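Local coordinates for flagellar hook-associated protein (Burkholderia pseudomallei, PDB 4UT1) that probably serves as a structural protein of the bacterial flagellum, forming part of the junction at the flagellar hook, at residues A144-L147 / A148-V152; L373-G377 / A378-L382. All coordinates share one frame; numbering follows the deposited sequence.

Contact 1: residues A144-L147 / A148-V152; sequences AQTL and ASQLV. With EDO (1,2-ethanediol), chain C.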
ATOM      1  N   ALA A 144     -10.515   6.471  16.978  1.00 14.31           N
ATOM      2  CA  ALA A 144     -10.463   6.639  15.520  1.00 12.25           C
ATOM      3  C   ALA A 144      -9.712   7.919  15.161  1.00 14.71           C
ATOM      4  O   ALA A 144      -8.892   7.937  14.242  1.00 12.62           O
ATOM      5  CB  ALA A 144     -11.861   6.673  14.936  1.00 11.55           C
ATOM      6  N   GLN A 145      -9.996   8.994  15.889  1.00 13.14           N
ATOM      7  CA  GLN A 145      -9.376  10.285  15.576  1.00 14.05           C
ATOM      8  C   GLN A 145      -7.883  10.256  15.858  1.00 15.09           C
ATOM      9  O   GLN A 145      -7.087  10.842  15.118  1.00 17.16           O
ATOM     10  CB  GLN A 145     -10.062  11.415  16.356  1.00 18.97           C
ATOM     11  CG  GLN A 145     -11.459  11.737  15.798  1.00 19.69           C
ATOM     12  CD  GLN A 145     -12.272  12.676  16.670  1.00 29.67           C
ATOM     13  OE1 GLN A 145     -12.036  12.791  17.874  1.00 35.60           O
ATOM     14  NE2 GLN A 145     -13.246  13.353  16.061  1.00 35.19           N
ATOM     15  N   THR A 146      -7.509   9.565  16.925  1.00 15.01           N
ATOM     16  CA  THR A 146      -6.116   9.355  17.285  1.00 16.43           C
ATOM     17  C   THR A 146      -5.359   8.614  16.190  1.00 17.44           C
ATOM     18  O   THR A 146      -4.269   9.027  15.768  1.00 15.79           O
ATOM     19  CB  THR A 146      -6.024   8.593  18.611  1.00 15.21           C
ATOM     20  OG1 THR A 146      -6.390   9.484  19.671  1.00 19.21           O
ATOM     21  CG2 THR A 146      -4.619   8.068  18.863  1.00 17.10           C
ATOM     22  N   LEU A 147      -5.961   7.535  15.708  1.00 13.32           N
ATOM     23  CA  LEU A 147      -5.382   6.784  14.613  1.00 10.62           C
ATOM     24  C   LEU A 147      -5.258   7.636  13.352  1.00 10.50           C
ATOM     25  O   LEU A 147      -4.219   7.629  12.685  1.00 10.67           O
ATOM     26  CB  LEU A 147      -6.234   5.533  14.336  1.00 10.11           C
ATOM     27  CG  LEU A 147      -5.845   4.739  13.094  1.00 11.91           C
ATOM     28  CD1 LEU A 147      -4.447   4.181  13.225  1.00 11.88           C
ATOM     29  CD2 LEU A 147      -6.866   3.600  12.886  1.00 13.02           C
ATOM     30  N   ALA A 148      -6.308   8.384  13.027  1.00 12.75           N
ATOM     31  CA  ALA A 148      -6.302   9.190  11.804  1.00 12.39           C
ATOM     32  C   ALA A 148      -5.219  10.250  11.886  1.00 13.18           C
ATOM     33  O   ALA A 148      -4.520  10.529  10.911  1.00 12.04           O
ATOM     34  CB  ALA A 148      -7.665   9.843  11.575  1.00 10.69           C
ATOM     35  N   SER A 149      -5.071  10.841  13.063  1.00 10.49           N
ATOM     36  CA  SER A 149      -4.046  11.859  13.249  1.00 13.17           C
ATOM     37  C   SER A 149      -2.671  11.314  12.927  1.00 11.83           C
ATOM     38  O   SER A 149      -1.857  11.993  12.286  1.00 11.62           O
ATOM     39  CB  SER A 149      -4.072  12.393  14.689  1.00 13.30           C
ATOM     40  OG  SER A 149      -5.181  13.253  14.850  1.00 17.54           O
ATOM     41  N   GLN A 150      -2.402  10.097  13.382  1.00 10.73           N
ATOM     42  CA  GLN A 150      -1.079   9.511  13.191  1.00 12.81           C
ATOM     43  C   GLN A 150      -0.841   9.129  11.738  1.00 10.84           C
ATOM     44  O   GLN A 150       0.251   9.359  11.185  1.00 11.84           O
ATOM     45  CB  GLN A 150      -0.904   8.306  14.106  1.00 12.26           C
ATOM     46  CG  GLN A 150      -0.740   8.710  15.556  1.00 18.03           C
ATOM     47  CD  GLN A 150      -0.846   7.542  16.502  1.00 22.89           C
ATOM     48  OE1 GLN A 150      -0.158   6.536  16.348  1.00 29.39           O
ATOM     49  NE2 GLN A 150      -1.724   7.662  17.479  1.00 26.70           N
ATOM     50  N   LEU A 151      -1.857   8.549  11.111  1.00 12.85           N
ATOM     51  CA  LEU A 151      -1.740   8.172   9.710  1.00 11.34           C
ATOM     52  C   LEU A 151      -1.569   9.403   8.813  1.00 10.63           C
ATOM     53  O   LEU A 151      -0.727   9.409   7.934  1.00 11.86           O
ATOM     54  CB  LEU A 151      -2.948   7.350   9.271  1.00 13.56           C
ATOM     55  CG  LEU A 151      -2.966   5.910   9.779  1.00 12.99           C
ATOM     56  CD1 LEU A 151      -4.294   5.227   9.450  1.00 12.17           C
ATOM     57  CD2 LEU A 151      -1.784   5.105   9.209  1.00 13.01           C
ATOM     58  N   VAL A 152      -2.390  10.428   9.012  1.00 11.63           N
ATOM     59  CA  VAL A 152      -2.262  11.663   8.251  1.00 12.18           C
ATOM     60  C   VAL A 152      -0.893  12.344   8.492  1.00 14.24           C
ATOM     61  O   VAL A 152      -0.240  12.765   7.537  1.00 12.49           O
ATOM     62  CB  VAL A 152      -3.420  12.639   8.592  1.00 14.19           C
ATOM     63  CG1 VAL A 152      -3.170  14.019   8.011  1.00 15.90           C
ATOM     64  CG2 VAL A 152      -4.727  12.090   8.093  1.00 15.34           C
TER
HETATM   65  C1  EDO C1629      -6.205   6.808  22.151  1.00 28.99           C
HETATM   66  O1  EDO C1629      -7.467   7.442  21.891  1.00 27.51           O
HETATM   67  C2  EDO C1629      -6.215   5.388  21.583  1.00 24.20           C
HETATM   68  O2  EDO C1629      -5.156   5.186  20.633  1.00 18.48           O

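Contact 2: residues L373-G377 / A378-L382; sequences LSYDG and AKYTL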
ATOM      1  N   LEU A 373       2.309   0.240 -15.378  1.00 10.24           N
ATOM      2  CA  LEU A 373       1.627  -0.530 -16.427  1.00 13.14           C
ATOM      3  C   LEU A 373       2.099  -0.054 -17.798  1.00 14.26           C
ATOM      4  O   LEU A 373       1.907   1.116 -18.170  1.00 13.30           O
ATOM      5  CB  LEU A 373       0.112  -0.383 -16.334  1.00 15.55           C
ATOM      6  CG  LEU A 373      -0.628  -1.316 -17.301  1.00 13.75           C
ATOM      7  CD1 LEU A 373      -0.767  -2.668 -16.665  1.00 14.91           C
ATOM      8  CD2 LEU A 373      -1.972  -0.724 -17.655  1.00 18.27           C
ATOM      9  N   SER A 374       2.710  -0.959 -18.554  1.00 17.70           N
ATOM     10  CA  SER A 374       3.285  -0.585 -19.840  1.00 13.17           C
ATOM     11  C   SER A 374       2.634  -1.396 -20.943  1.00 12.82           C
ATOM     12  O   SER A 374       2.153  -2.499 -20.709  1.00 13.37           O
ATOM     13  CB  SER A 374       4.801  -0.790 -19.845  1.00 13.96           C
ATOM     14  OG  SER A 374       5.133  -2.130 -19.522  1.00 18.70           O
ATOM     15  N   TYR A 375       2.630  -0.838 -22.144  1.00 14.53           N
ATOM     16  CA  TYR A 375       1.985  -1.501 -23.270  1.00 14.59           C
ATOM     17  C   TYR A 375       2.983  -1.567 -24.405  1.00 15.36           C
ATOM     18  O   TYR A 375       3.571  -0.559 -24.735  1.00 17.25           O
ATOM     19  CB  TYR A 375       0.723  -0.740 -23.684  1.00 12.44           C
ATOM     20  CG  TYR A 375      -0.032  -1.396 -24.813  1.00 16.55           C
ATOM     21  CD1 TYR A 375      -0.754  -2.557 -24.601  1.00 16.83           C
ATOM     22  CD2 TYR A 375      -0.014  -0.856 -26.094  1.00 16.06           C
ATOM     23  CE1 TYR A 375      -1.446  -3.171 -25.636  1.00 17.01           C
ATOM     24  CE2 TYR A 375      -0.710  -1.464 -27.142  1.00 17.59           C
ATOM     25  CZ  TYR A 375      -1.419  -2.620 -26.902  1.00 20.38           C
ATOM     26  OH  TYR A 375      -2.110  -3.232 -27.926  1.00 18.27           O
ATOM     27  N   ASP A 376       3.181  -2.743 -24.998  1.00 18.46           N
ATOM     28  CA  ASP A 376       4.196  -2.881 -26.040  1.00 19.00           C
ATOM     29  C   ASP A 376       3.581  -3.094 -27.435  1.00 18.16           C
ATOM     30  O   ASP A 376       4.279  -3.476 -28.368  1.00 17.94           O
ATOM     31  CB  ASP A 376       5.165  -4.025 -25.687  1.00 17.57           C
ATOM     32  CG  ASP A 376       4.527  -5.410 -25.798  1.00 23.75           C
ATOM     33  OD1 ASP A 376       3.322  -5.521 -26.101  1.00 19.14           O
ATOM     34  OD2 ASP A 376       5.245  -6.403 -25.560  1.00 25.29           O
ATOM     35  N   GLY A 377       2.278  -2.845 -27.555  1.00 19.06           N
ATOM     36  CA  GLY A 377       1.588  -2.904 -28.830  1.00 20.78           C
ATOM     37  C   GLY A 377       0.826  -4.198 -28.996  1.00 22.72           C
ATOM     38  O   GLY A 377       0.059  -4.362 -29.951  1.00 23.32           O
ATOM     39  N   ALA A 378       1.048  -5.122 -28.065  1.00 21.20           N
ATOM     40  CA  ALA A 378       0.344  -6.399 -28.064  1.00 25.15           C
ATOM     41  C   ALA A 378      -0.168  -6.761 -26.667  1.00 23.69           C
ATOM     42  O   ALA A 378      -1.267  -7.296 -26.534  1.00 22.15           O
ATOM     43  CB  ALA A 378       1.244  -7.503 -28.598  1.00 27.15           C
ATOM     44  N   LYS A 379       0.611  -6.472 -25.626  1.00 20.84           N
ATOM     45  CA  LYS A 379       0.177  -6.812 -24.274  1.00 15.51           C
ATOM     46  C   LYS A 379       0.521  -5.712 -23.283  1.00 17.52           C
ATOM     47  O   LYS A 379       1.343  -4.828 -23.559  1.00 14.93           O
ATOM     48  CB  LYS A 379       0.807  -8.124 -23.799  1.00 18.08           C
ATOM     49  CG  LYS A 379       2.293  -8.017 -23.576  1.00 22.40           C
ATOM     50  CD  LYS A 379       2.923  -9.292 -23.042  1.00 26.46           C
ATOM     51  CE  LYS A 379       4.452  -9.177 -23.168  1.00 27.46           C
ATOM     52  NZ  LYS A 379       5.201 -10.242 -22.441  1.00 33.21           N
ATOM     53  N   TYR A 380      -0.137  -5.790 -22.136  1.00 18.60           N
ATOM     54  CA  TYR A 380       0.125  -4.920 -21.005  1.00 15.66           C
ATOM     55  C   TYR A 380       0.980  -5.662 -20.010  1.00 18.98           C
ATOM     56  O   TYR A 380       0.740  -6.832 -19.727  1.00 19.07           O
ATOM     57  CB  TYR A 380      -1.179  -4.493 -20.337  1.00 14.26           C
ATOM     58  CG  TYR A 380      -2.125  -3.740 -21.233  1.00 16.00           C
ATOM     59  CD1 TYR A 380      -2.962  -4.413 -22.131  1.00 15.76           C
ATOM     60  CD2 TYR A 380      -2.199  -2.366 -21.183  1.00 14.54           C
ATOM     61  CE1 TYR A 380      -3.831  -3.714 -22.965  1.00 14.52           C
ATOM     62  CE2 TYR A 380      -3.065  -1.661 -21.993  1.00 18.52           C
ATOM     63  CZ  TYR A 380      -3.886  -2.339 -22.884  1.00 21.62           C
ATOM     64  OH  TYR A 380      -4.749  -1.620 -23.690  1.00 20.22           O
ATOM     65  N   THR A 381       1.960  -4.978 -19.438  1.00 17.80           N
ATOM     66  CA  THR A 381       2.749  -5.585 -18.388  1.00 14.78           C
ATOM     67  C   THR A 381       2.698  -4.688 -17.159  1.00 15.14           C
ATOM     68  O   THR A 381       2.785  -3.482 -17.289  1.00 14.87           O
ATOM     69  CB  THR A 381       4.202  -5.784 -18.827  1.00 15.94           C
ATOM     70  OG1 THR A 381       4.233  -6.565 -20.031  1.00 14.15           O
ATOM     71  CG2 THR A 381       5.006  -6.475 -17.740  1.00 19.76           C
ATOM     72  N   LEU A 382       2.516  -5.291 -15.992  1.00 15.22           N
ATOM     73  CA  LEU A 382       2.618  -4.584 -14.721  1.00 14.50           C
ATOM     74  C   LEU A 382       3.957  -4.916 -14.101  1.00 14.53           C
ATOM     75  O   LEU A 382       4.250  -6.081 -13.824  1.00 18.14           O
ATOM     76  CB  LEU A 382       1.474  -4.976 -13.776  1.00 14.08           C
ATOM     77  CG  LEU A 382       1.324  -4.083 -12.539  1.00 17.98           C
ATOM     78  CD1 LEU A 382       0.676  -2.767 -12.927  1.00 17.94           C
ATOM     79  CD2 LEU A 382       0.516  -4.775 -11.451  1.00 16.50           C
TER
HETATM   80  O   HOH W   1       5.636  -2.329 -16.841  1.00 16.35           O

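Contact 1: residues A144-L147 / A148-V152
Leu147 and Leu151 meet one helical turn apart on the buried side of helix 134-193. Their CD1 methyls touch, Leu147 CD1 to Leu151 CD1 at 3.9 Å, and the two side chains slant across each other. Leu151 has CG anti to its carbonyl carbon (chi1 -75°), which brings its end back toward Leu147. On another side of the helix Thr146 and Gln150 run side by side. The amide NE2 of Gln150 lies tight against the methyl CG2 of Thr146, at 3.2 Å, and the placing of the amide end is therefore somewhat doubtful. Beneath both pairs runs the i to i+4 pattern of an alpha-helix. Ala148 N, Ser149 N, Gln150 N and Leu151 N bond to the carbonyl oxygens of Ala144, Gln145, Thr146 and Leu147. The straightest is Leu151 N to Leu147 O, 3.0 Å long with 167° at the hydrogen. Thr146 OG1 also hydrogen-bonds back to Ser142 O, and a 1,2-ethanediol, probably from the crystallisation liquor, lies beside it. Outward from the leucines, Leu147 packs on Ala116 of helix 113-129 and Phe314 of helix 287-322, and Leu151 on Ile113 and Ala311. Ala144 and Ala148 touch Leu436 of strand 435-436.

Contact 2: residues L373-G377 / A378-L382
Leu373 to Tyr375 and Tyr380 to Leu382 pair as the two antiparallel strands of a beta hairpin, with Ser374 and Thr381 as the hydrogen-bonded pair. Ser374 N to Thr381 O and Thr381 N to Ser374 O both measure 2.8 Å, and each donor lies in the carbonyl plane. Strand 390-394 runs alongside 380-384 in the same sheet, where Leu382 bonds to Val391. Leu373, Tyr375, Tyr380 and Leu382 share one sheet face. There Tyr375 CD1 sits over the centre of the Tyr380 ring, 3.4 Å above its plane. The rings are inclined at 46°, with centroids 4.5 Å apart. With chi1 at -178°, the Tyr375 side chain swings opposite its own amide nitrogen and lays its ring beneath the turn. Gly377 N lies above one face of that ring, toward its rim. Leu373 CD2 touches Tyr380 CD2 at 3.9 Å, and Leu373 CD1 meets Leu382 CD1. On the sheet face that carries Ser374 and Thr381, a water links Ser374 OG to Thr381 O. Asp376 OD1 accepts Ala378 N at 3.0 Å, forming an Asx turn, and also Lys379 N at 2.9 Å, from opposite faces of the carboxylate plane. Asp376 N bonds to Lys379 O at 3.1 Å. The paired amides fix the rotation of the Asp376 side chain. With Lys379 NZ not far from OD2, they would be expected to stabilise its negative charge.

Contact 1 comes first along the chain, within the long helix 134-193. Contact 2 follows in the hairpin of strands 371-375 and 380-384. Their centres are 38 Å apart and their nearest atoms about 23 Å, so they do not touch. They lie on opposite sides of the chain's centre and share no helix or sheet. Residues 144-152 belong to the FlgK helical domain, and residues 373-382 to the D2-like domain. The first packs among the long helices, whereas the second belongs to a five-stranded antiparallel sheet. One is thus part of the long helices and the other of a separate beta region of this elongated protein, so the two are built independently, each held by its own local bonds.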